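Local coordinates for protein porin (Acinetobacter baumannii AB307-0294, PDB 5DL7) that probably acts as a porin, forming a beta-barrel channel of the OprD family through which small solutes cross the outer membrane, at residues His278-Gly283 and Ile322-Asp327; Asn339-Met344 and Phe370-Lys375. One frame throughout, in Å; residues are numbered along the deposited sequence.

Contact 1 (His278-Gly283 and Ile322-Asp327); sequences HTVSLG and IRYEYD. With C8E ((hydroxyethyloxy)tri(ethyloxy)octane), chain F; C8E ((hydroxyethyloxy)tri(ethyloxy)octane), chain I; C8E ((hydroxyethyloxy)tri(ethyloxy)octane), chain H.
H278-L282 pairs antiparallel with I322-Y326, T279 opposite E325 and S281 opposite R323 each closing two N-H...O=C bonds, while H278, V280 and L282 meet Y326, Y324 and I322 in non-hydrogen-bonded pairs. These are neighbouring strands of the outer membrane beta-barrel, and their two faces differ sharply.

The face bearing H278, Y324 and Y326 is the outer one, coated by detergent; its aromatic cluster is consistent with a membrane-interface girdle. H278 CG stands anti to its own carbonyl carbon (chi1 -50°), which swings the imidazole across the neighbouring strand. There ND1 shares a 2.7 Å hydrogen bond with Y324 OH, close to the ring plane, and the two rings meet rim to rim. Y326 comes from another side: its CD1 lies over one imidazole face, 3.3 Å from H278 ND1, with the ring planes inclined at 44°. O15 of the chain H detergent lies above the opposite face, toward the rim, so both faces have a neighbour, and a chain I ether oxygen sits over the centre of the Y324 ring. Further along, L282 CD2 packs beside I322 CG1 at 3.8 Å.

The opposite face, toward the barrel interior, is polar. R323, its chain extended, reaches out from the sheet and grips E325, two residues on, side-on, NE reaching E325 OE2 and NH2 reaching OE1; both nitrogens approach from above the carboxylate plane. E325 CG sits between its backbone N and carbonyl carbon (chi1 46°), 3.6 Å from T279 CB, and a bend at chi2 turns the carboxylate to R323. The T279 hydroxyl is bonded to N274. A water links T279 O, S281 OG and E325 OE2 across the strands.

At the detergent end of the cluster, H278 NE2 donates a 2.7 Å hydrogen bond to O18 of the chain F molecule.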
loop_
_atom_site.group_PDB
_atom_site.type_symbol
_atom_site.label_atom_id
_atom_site.label_comp_id
_atom_site.label_asym_id
_atom_site.label_seq_id
_atom_site.Cartn_x
_atom_site.Cartn_y
_atom_site.Cartn_z
ATOM N N HIS A 278 -19.694 15.498 0.125
ATOM C CA HIS A 278 -19.905 14.270 -0.624
ATOM C C HIS A 278 -18.905 14.080 -1.745
ATOM O O HIS A 278 -18.646 15.049 -2.425
ATOM C CB HIS A 278 -21.326 14.138 -1.288
ATOM C CG HIS A 278 -22.453 14.389 -0.380
ATOM N ND1 HIS A 278 -23.039 13.408 0.376
ATOM C CD2 HIS A 278 -23.121 15.542 -0.071
ATOM C CE1 HIS A 278 -23.993 13.934 1.113
ATOM N NE2 HIS A 278 -24.064 15.245 0.890
ATOM N N THR A 279 -18.512 12.860 -2.026
ATOM C CA THR A 279 -17.744 12.527 -3.197
ATOM C C THR A 279 -18.385 11.272 -3.833
ATOM O O THR A 279 -18.381 10.231 -3.223
ATOM C CB THR A 279 -16.216 12.390 -2.962
ATOM O OG1 THR A 279 -15.719 13.446 -2.104
ATOM C CG2 THR A 279 -15.474 12.258 -4.176
ATOM N N VAL A 280 -18.672 11.380 -5.129
ATOM C CA VAL A 280 -19.082 10.200 -5.902
ATOM C C VAL A 280 -18.058 9.946 -6.932
ATOM O O VAL A 280 -17.751 10.843 -7.758
ATOM C CB VAL A 280 -20.504 10.292 -6.511
ATOM C CG1 VAL A 280 -20.806 9.041 -7.368
ATOM C CG2 VAL A 280 -21.511 10.380 -5.427
ATOM N N SER A 281 -17.574 8.692 -7.067
ATOM C CA SER A 281 -16.529 8.471 -8.047
ATOM C C SER A 281 -16.785 7.216 -8.906
ATOM O O SER A 281 -17.512 6.275 -8.457
ATOM C CB SER A 281 -15.170 8.261 -7.413
ATOM O OG SER A 281 -14.827 9.352 -6.503
ATOM N N LEU A 282 -16.210 7.167 -10.036
ATOM C CA LEU A 282 -16.251 5.986 -10.869
ATOM C C LEU A 282 -14.835 5.646 -11.186
ATOM O O LEU A 282 -13.963 6.475 -11.478
ATOM C CB LEU A 282 -17.070 6.243 -12.173
ATOM C CG LEU A 282 -18.517 6.653 -12.037
ATOM C CD1 LEU A 282 -18.983 7.063 -13.410
ATOM C CD2 LEU A 282 -19.326 5.433 -11.512
ATOM N N GLY A 283 -14.550 4.320 -11.229
ATOM C CA GLY A 283 -13.243 3.783 -11.453
ATOM C C GLY A 283 -13.230 2.767 -12.616
ATOM O O GLY A 283 -14.247 2.076 -12.939
ATOM N N ILE A 322 -17.390 1.785 -8.487
ATOM C CA ILE A 322 -18.147 3.009 -8.084
ATOM C C ILE A 322 -17.904 3.186 -6.589
ATOM O O ILE A 322 -17.743 2.239 -5.852
ATOM C CB ILE A 322 -19.589 2.899 -8.408
ATOM C CG1 ILE A 322 -20.320 4.229 -8.091
ATOM C CG2 ILE A 322 -20.298 1.720 -7.722
ATOM C CD1 ILE A 322 -21.724 4.285 -8.651
ATOM N N ARG A 323 -17.817 4.437 -6.110
ATOM C CA ARG A 323 -17.458 4.768 -4.755
ATOM C C ARG A 323 -18.205 5.941 -4.305
ATOM O O ARG A 323 -18.437 6.871 -5.065
ATOM C CB ARG A 323 -15.964 5.117 -4.765
ATOM C CG ARG A 323 -15.393 5.406 -3.449
ATOM C CD ARG A 323 -13.967 5.956 -3.726
ATOM N NE ARG A 323 -13.351 6.531 -2.453
ATOM C CZ ARG A 323 -12.242 6.038 -1.810
ATOM N NH1 ARG A 323 -11.535 4.993 -2.292
ATOM N NH2 ARG A 323 -11.794 6.608 -0.711
ATOM N N TYR A 324 -18.594 5.908 -3.055
ATOM C CA TYR A 324 -19.298 7.004 -2.363
ATOM C C TYR A 324 -18.638 7.278 -1.061
ATOM O O TYR A 324 -18.331 6.405 -0.320
ATOM C CB TYR A 324 -20.789 6.681 -2.113
ATOM C CG TYR A 324 -21.421 7.787 -1.298
ATOM C CD1 TYR A 324 -21.672 9.047 -1.791
ATOM C CD2 TYR A 324 -21.639 7.634 0.052
ATOM C CE1 TYR A 324 -22.204 10.084 -0.987
ATOM C CE2 TYR A 324 -22.134 8.633 0.831
ATOM C CZ TYR A 324 -22.435 9.863 0.310
ATOM O OH TYR A 324 -22.918 10.814 1.221
ATOM N N GLU A 325 -18.363 8.546 -0.781
ATOM C CA GLU A 325 -17.811 8.960 0.507
ATOM C C GLU A 325 -18.481 10.264 1.014
ATOM O O GLU A 325 -18.837 11.111 0.237
ATOM C CB GLU A 325 -16.225 9.126 0.588
ATOM C CG GLU A 325 -15.685 9.814 -0.456
ATOM C CD GLU A 325 -14.257 9.209 -0.938
ATOM O OE1 GLU A 325 -13.380 9.005 -0.036
ATOM O OE2 GLU A 325 -14.067 9.216 -2.218
ATOM N N TYR A 326 -18.458 10.310 2.308
ATOM C CA TYR A 326 -18.927 11.556 3.043
ATOM C C TYR A 326 -17.985 11.859 4.163
ATOM O O TYR A 326 -17.504 10.994 4.949
ATOM C CB TYR A 326 -20.388 11.342 3.581
ATOM C CG TYR A 326 -20.947 12.661 4.080
ATOM C CD1 TYR A 326 -21.338 13.613 3.141
ATOM C CD2 TYR A 326 -21.144 12.892 5.414
ATOM C CE1 TYR A 326 -21.856 14.834 3.587
ATOM C CE2 TYR A 326 -21.725 14.081 5.891
ATOM C CZ TYR A 326 -22.028 15.044 4.932
ATOM O OH TYR A 326 -22.615 16.288 5.258
ATOM N N ASP A 327 -17.621 13.133 4.205
ATOM C CA ASP A 327 -16.896 13.696 5.340
ATOM C C ASP A 327 -17.867 14.481 6.214
ATOM O O ASP A 327 -18.498 15.439 5.820
ATOM C CB ASP A 327 -15.799 14.599 4.801
ATOM C CG ASP A 327 -15.021 15.292 5.862
ATOM O OD1 ASP A 327 -15.303 15.428 7.075
ATOM O OD2 ASP A 327 -13.941 15.798 5.360
HETATM C C1 C8E F . -22.915 7.806 13.454
HETATM C C2 C8E F . -23.253 7.877 11.965
HETATM C C3 C8E F . -22.575 6.792 11.088
HETATM C C4 C8E F . -23.130 6.930 9.665
HETATM C C5 C8E F . -22.605 5.987 8.610
HETATM C C6 C8E F . -23.433 5.882 7.377
HETATM C C7 C8E F . -23.268 7.083 6.557
HETATM C C8 C8E F . -23.943 6.899 5.303
HETATM O O9 C8E F . -23.562 8.235 5.083
HETATM C C10 C8E F . -23.859 9.266 4.162
HETATM C C11 C8E F . -24.244 10.313 5.129
HETATM O O12 C8E F . -24.544 11.662 4.684
HETATM C C13 C8E F . -25.951 12.124 4.698
HETATM C C14 C8E F . -26.084 13.646 4.854
HETATM O O15 C8E F . -26.736 14.362 3.741
HETATM C C16 C8E F . -26.487 15.788 3.732
HETATM C C17 C8E F . -26.955 16.484 2.424
HETATM O O18 C8E F . -26.047 17.055 1.446
HETATM C C19 C8E F . -25.119 18.104 1.879
HETATM C C20 C8E F . -24.387 17.731 3.190
HETATM O O21 C8E F . -23.048 18.125 3.497
HETATM C C1 C8E I . -31.062 8.925 -7.665
HETATM C C2 C8E I . -29.834 8.344 -7.010
HETATM C C3 C8E I . -30.236 7.107 -6.219
HETATM C C4 C8E I . -29.031 6.304 -5.751
HETATM C C5 C8E I . -28.923 6.347 -4.237
HETATM C C6 C8E I . -27.621 6.085 -3.608
HETATM C C7 C8E I . -27.340 7.043 -2.505
HETATM C C8 C8E I . -25.968 6.805 -1.895
HETATM O O9 C8E I . -25.505 8.138 -1.585
HETATM C C10 C8E I . -26.138 8.583 -0.394
HETATM C C11 C8E I . -26.033 10.042 -0.336
HETATM O O12 C8E I . -26.745 10.745 0.740
HETATM C C13 C8E I . -26.839 12.098 0.091
HETATM C C14 C8E I . -27.405 13.354 0.754
HETATM O O15 C8E I . -28.048 14.270 -0.265
HETATM C C1 C8E H . -21.354 0.707 -3.037
HETATM C C2 C8E H . -21.186 1.920 -3.845
HETATM C C3 C8E H . -22.380 2.780 -3.677
HETATM C C4 C8E H . -22.397 3.837 -4.731
HETATM C C5 C8E H . -23.272 5.018 -4.524
HETATM C C6 C8E H . -23.961 5.672 -5.706
HETATM C C7 C8E H . -24.132 7.187 -5.515
HETATM C C8 C8E H . -25.199 7.973 -6.337
HETATM O O9 C8E H . -25.121 9.346 -5.855
HETATM C C10 C8E H . -26.024 10.386 -6.257
HETATM C C11 C8E H . -26.211 11.408 -5.111
HETATM O O12 C8E H . -24.998 11.619 -4.327
HETATM C C13 C8E H . -25.045 12.641 -3.313
HETATM C C14 C8E H . -24.983 14.045 -3.923
HETATM O O15 C8E H . -25.059 15.031 -2.903
HETATM C C16 C8E H . -26.102 16.043 -3.079
HETATM O O HOH W 1 -15.868 8.847 -4.020
#

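Contact 2 (Asn339-Met344 and Phe370-Lys375); sequences NGLRFM and FDLGYK. With C8E ((hydroxyethyloxy)tri(ethyloxy)octane), chain F.
D371 and M344 face each other as a hydrogen-bonded pair in the antiparallel hairpin of strands 341-353 and 363-375, and they bury more surface here than any other residues of the two segments. Their backbones are joined twice, by M344 N to D371 O and by D371 N to M344 O, both 2.8 Å. M344 bends at chi2 (-93°) and again at chi3, which turns its methyl across the pair: CE comes within 3.9 Å of D371 CB and 3.8 Å of D371 OD2. The carboxylate, however, takes its charge partner from the next strand, where R387 forms a salt bridge with OD2.

On the other face L341 and L372 carry the packing. L372 CD1 lies 4.0 Å from CB of F343, its partner directly across, and 3.9 Å from L341 CD1 on the diagonal; it also sits at the edge of the F343 ring. The octyl tail of a detergent molecule runs past L341 CD2, and C8 of the same molecule sits over one face of F343, consistent with this being the membrane side of the barrel wall.

At the end of the pairing farthest from the hairpin turn, G340 O accepts a 3.0 Å hydrogen bond from K375 N, the donor standing well above the carbonyl plane. A water bridges N339 O and Y374 OH beside it.

With apolar groups against detergent and the D371 carboxylate on the reverse face, the hairpin is amphipathic, as a transmembrane porin wall requires; the salt bridge to R387 probably keeps that carboxylate ionised.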
loop_
_atom_site.group_PDB
_atom_site.type_symbol
_atom_site.label_atom_id
_atom_site.label_comp_id
_atom_site.label_asym_id
_atom_site.label_seq_id
_atom_site.Cartn_x
_atom_site.Cartn_y
_atom_site.Cartn_z
ATOM N N ASN A 339 -17.581 15.906 13.501
ATOM C CA ASN A 339 -16.293 16.167 12.858
ATOM C C ASN A 339 -15.236 15.141 13.324
ATOM O O ASN A 339 -15.109 14.805 14.530
ATOM C CB ASN A 339 -15.918 17.638 13.200
ATOM C CG ASN A 339 -14.619 18.056 12.517
ATOM O OD1 ASN A 339 -14.340 17.645 11.450
ATOM N ND2 ASN A 339 -13.753 18.751 13.302
ATOM N N GLY A 340 -14.514 14.660 12.308
ATOM C CA GLY A 340 -13.528 13.567 12.341
ATOM C C GLY A 340 -14.084 12.232 11.941
ATOM O O GLY A 340 -13.343 11.329 11.655
ATOM N N LEU A 341 -15.450 12.184 11.666
ATOM C CA LEU A 341 -16.048 10.953 11.038
ATOM C C LEU A 341 -16.027 11.046 9.558
ATOM O O LEU A 341 -16.248 12.105 8.985
ATOM C CB LEU A 341 -17.523 10.803 11.547
ATOM C CG LEU A 341 -18.194 9.474 11.190
ATOM C CD1 LEU A 341 -17.553 8.375 12.062
ATOM C CD2 LEU A 341 -19.684 9.603 11.621
ATOM N N ARG A 342 -15.715 9.913 8.928
ATOM C CA ARG A 342 -15.692 9.678 7.487
ATOM C C ARG A 342 -16.296 8.308 7.183
ATOM O O ARG A 342 -16.068 7.359 7.948
ATOM C CB ARG A 342 -14.288 9.695 6.854
ATOM C CG ARG A 342 -13.703 11.093 6.879
ATOM C CD ARG A 342 -12.281 11.132 6.232
ATOM N NE ARG A 342 -12.052 12.580 6.007
ATOM C CZ ARG A 342 -11.134 13.004 5.221
ATOM N NH1 ARG A 342 -11.003 14.321 5.003
ATOM N NH2 ARG A 342 -10.284 12.086 4.737
ATOM N N PHE A 343 -17.108 8.277 6.166
ATOM C CA PHE A 343 -17.712 7.036 5.658
ATOM C C PHE A 343 -17.335 6.896 4.209
ATOM O O PHE A 343 -17.376 7.829 3.445
ATOM C CB PHE A 343 -19.245 7.098 5.798
ATOM C CG PHE A 343 -19.960 5.981 5.112
ATOM C CD1 PHE A 343 -19.996 4.729 5.694
ATOM C CD2 PHE A 343 -20.571 6.169 3.935
ATOM C CE1 PHE A 343 -20.675 3.638 5.090
ATOM C CE2 PHE A 343 -21.260 5.110 3.347
ATOM C CZ PHE A 343 -21.292 3.872 3.938
ATOM N N MET A 344 -17.031 5.646 3.802
ATOM C CA MET A 344 -16.865 5.264 2.433
ATOM C C MET A 344 -17.505 3.898 2.240
ATOM O O MET A 344 -17.423 3.020 3.001
ATOM C CB MET A 344 -15.377 5.257 1.924
ATOM C CG MET A 344 -15.173 5.126 0.463
ATOM S SD MET A 344 -14.978 3.343 0.188
ATOM C CE MET A 344 -13.217 2.880 0.916
ATOM N N PHE A 370 -17.202 -1.475 2.849
ATOM C CA PHE A 370 -17.609 -0.407 3.799
ATOM C C PHE A 370 -16.461 -0.006 4.682
ATOM O O PHE A 370 -15.724 -0.855 5.094
ATOM C CB PHE A 370 -18.758 -0.829 4.702
ATOM C CG PHE A 370 -19.946 -1.151 3.945
ATOM C CD1 PHE A 370 -20.802 -0.112 3.572
ATOM C CD2 PHE A 370 -20.236 -2.456 3.505
ATOM C CE1 PHE A 370 -21.983 -0.303 2.807
ATOM C CE2 PHE A 370 -21.432 -2.696 2.758
ATOM C CZ PHE A 370 -22.267 -1.600 2.371
ATOM N N ASP A 371 -16.284 1.331 4.904
ATOM C CA ASP A 371 -15.160 1.876 5.656
ATOM C C ASP A 371 -15.731 3.016 6.482
ATOM O O ASP A 371 -16.170 3.957 5.906
ATOM C CB ASP A 371 -14.126 2.339 4.647
ATOM C CG ASP A 371 -12.854 2.874 5.220
ATOM O OD1 ASP A 371 -12.642 3.002 6.426
ATOM O OD2 ASP A 371 -11.855 3.030 4.412
ATOM N N LEU A 372 -15.690 2.883 7.760
ATOM C CA LEU A 372 -16.072 3.930 8.751
ATOM C C LEU A 372 -14.938 4.237 9.644
ATOM O O LEU A 372 -14.401 3.335 10.247
ATOM C CB LEU A 372 -17.244 3.466 9.553
ATOM C CG LEU A 372 -17.971 4.576 10.316
ATOM C CD1 LEU A 372 -18.565 5.630 9.462
ATOM C CD2 LEU A 372 -18.975 3.890 11.198
ATOM N N GLY A 373 -14.462 5.515 9.632
ATOM C CA GLY A 373 -13.288 5.931 10.441
ATOM C C GLY A 373 -13.631 7.170 11.240
ATOM O O GLY A 373 -14.451 8.041 10.763
ATOM N N TYR A 374 -13.153 7.252 12.493
ATOM C CA TYR A 374 -13.355 8.364 13.335
ATOM C C TYR A 374 -12.072 8.756 14.025
ATOM O O TYR A 374 -11.419 7.869 14.638
ATOM C CB TYR A 374 -14.385 8.086 14.422
ATOM C CG TYR A 374 -14.663 9.227 15.340
ATOM C CD1 TYR A 374 -15.144 10.457 14.856
ATOM C CD2 TYR A 374 -14.452 9.118 16.688
ATOM C CE1 TYR A 374 -15.320 11.530 15.677
ATOM C CE2 TYR A 374 -14.654 10.246 17.491
ATOM C CZ TYR A 374 -15.106 11.404 16.933
ATOM O OH TYR A 374 -15.310 12.396 17.836
ATOM N N LYS A 375 -11.707 10.008 13.828
ATOM C CA LYS A 375 -10.538 10.582 14.556
ATOM C C LYS A 375 -10.950 11.737 15.395
ATOM O O LYS A 375 -11.492 12.670 14.909
ATOM C CB LYS A 375 -9.489 11.059 13.564
ATOM C CG LYS A 375 -8.780 10.153 12.589
ATOM C CD LYS A 375 -7.477 10.959 12.255
ATOM C CE LYS A 375 -7.218 12.046 13.323
ATOM N NZ LYS A 375 -5.801 12.268 13.634
HETATM C C1 C8E F . -22.915 7.806 13.454
HETATM C C2 C8E F . -23.253 7.877 11.965
HETATM C C3 C8E F . -22.575 6.792 11.088
HETATM C C4 C8E F . -23.130 6.930 9.665
HETATM C C5 C8E F . -22.605 5.987 8.610
HETATM C C6 C8E F . -23.433 5.882 7.377
HETATM C C7 C8E F . -23.268 7.083 6.557
HETATM C C8 C8E F . -23.943 6.899 5.303
HETATM O O9 C8E F . -23.562 8.235 5.083
HETATM C C10 C8E F . -23.859 9.266 4.162
HETATM C C11 C8E F . -24.244 10.313 5.129
HETATM O O12 C8E F . -24.544 11.662 4.684
HETATM C C13 C8E F . -25.951 12.124 4.698
HETATM C C14 C8E F . -26.084 13.646 4.854
HETATM O O15 C8E F . -26.736 14.362 3.741
HETATM C C16 C8E F . -26.487 15.788 3.732
HETATM C C17 C8E F . -26.955 16.484 2.424
HETATM O O18 C8E F . -26.047 17.055 1.446
HETATM C C19 C8E F . -25.119 18.104 1.879
HETATM C C20 C8E F . -24.387 17.731 3.190
HETATM O O21 C8E F . -23.048 18.125 3.497
HETATM O O HOH W 2 -16.368 14.776 16.743
#

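How the contacts relate
Both contacts lie in the wall of the same barrel, about 13 Å apart between centres, and each is only partly buried. They meet directly because strands 318-327 and 341-353 are neighbours: Y326 N probably bonds to F343 O, while D327 and R342 form a long, weak ion pair. The chain F detergent spans them outside, its polar end at contact 1 and its alkyl tail along contact 2. Their chemistry differs: contact 1 adds a histidine-tyrosine cluster to its aliphatic outer residues and has a local Arg-Glu pair inside, whereas contact 2 is mainly leucine and phenylalanine outside, with Y374 at its end, and inside relies on a charge partner from the following strand.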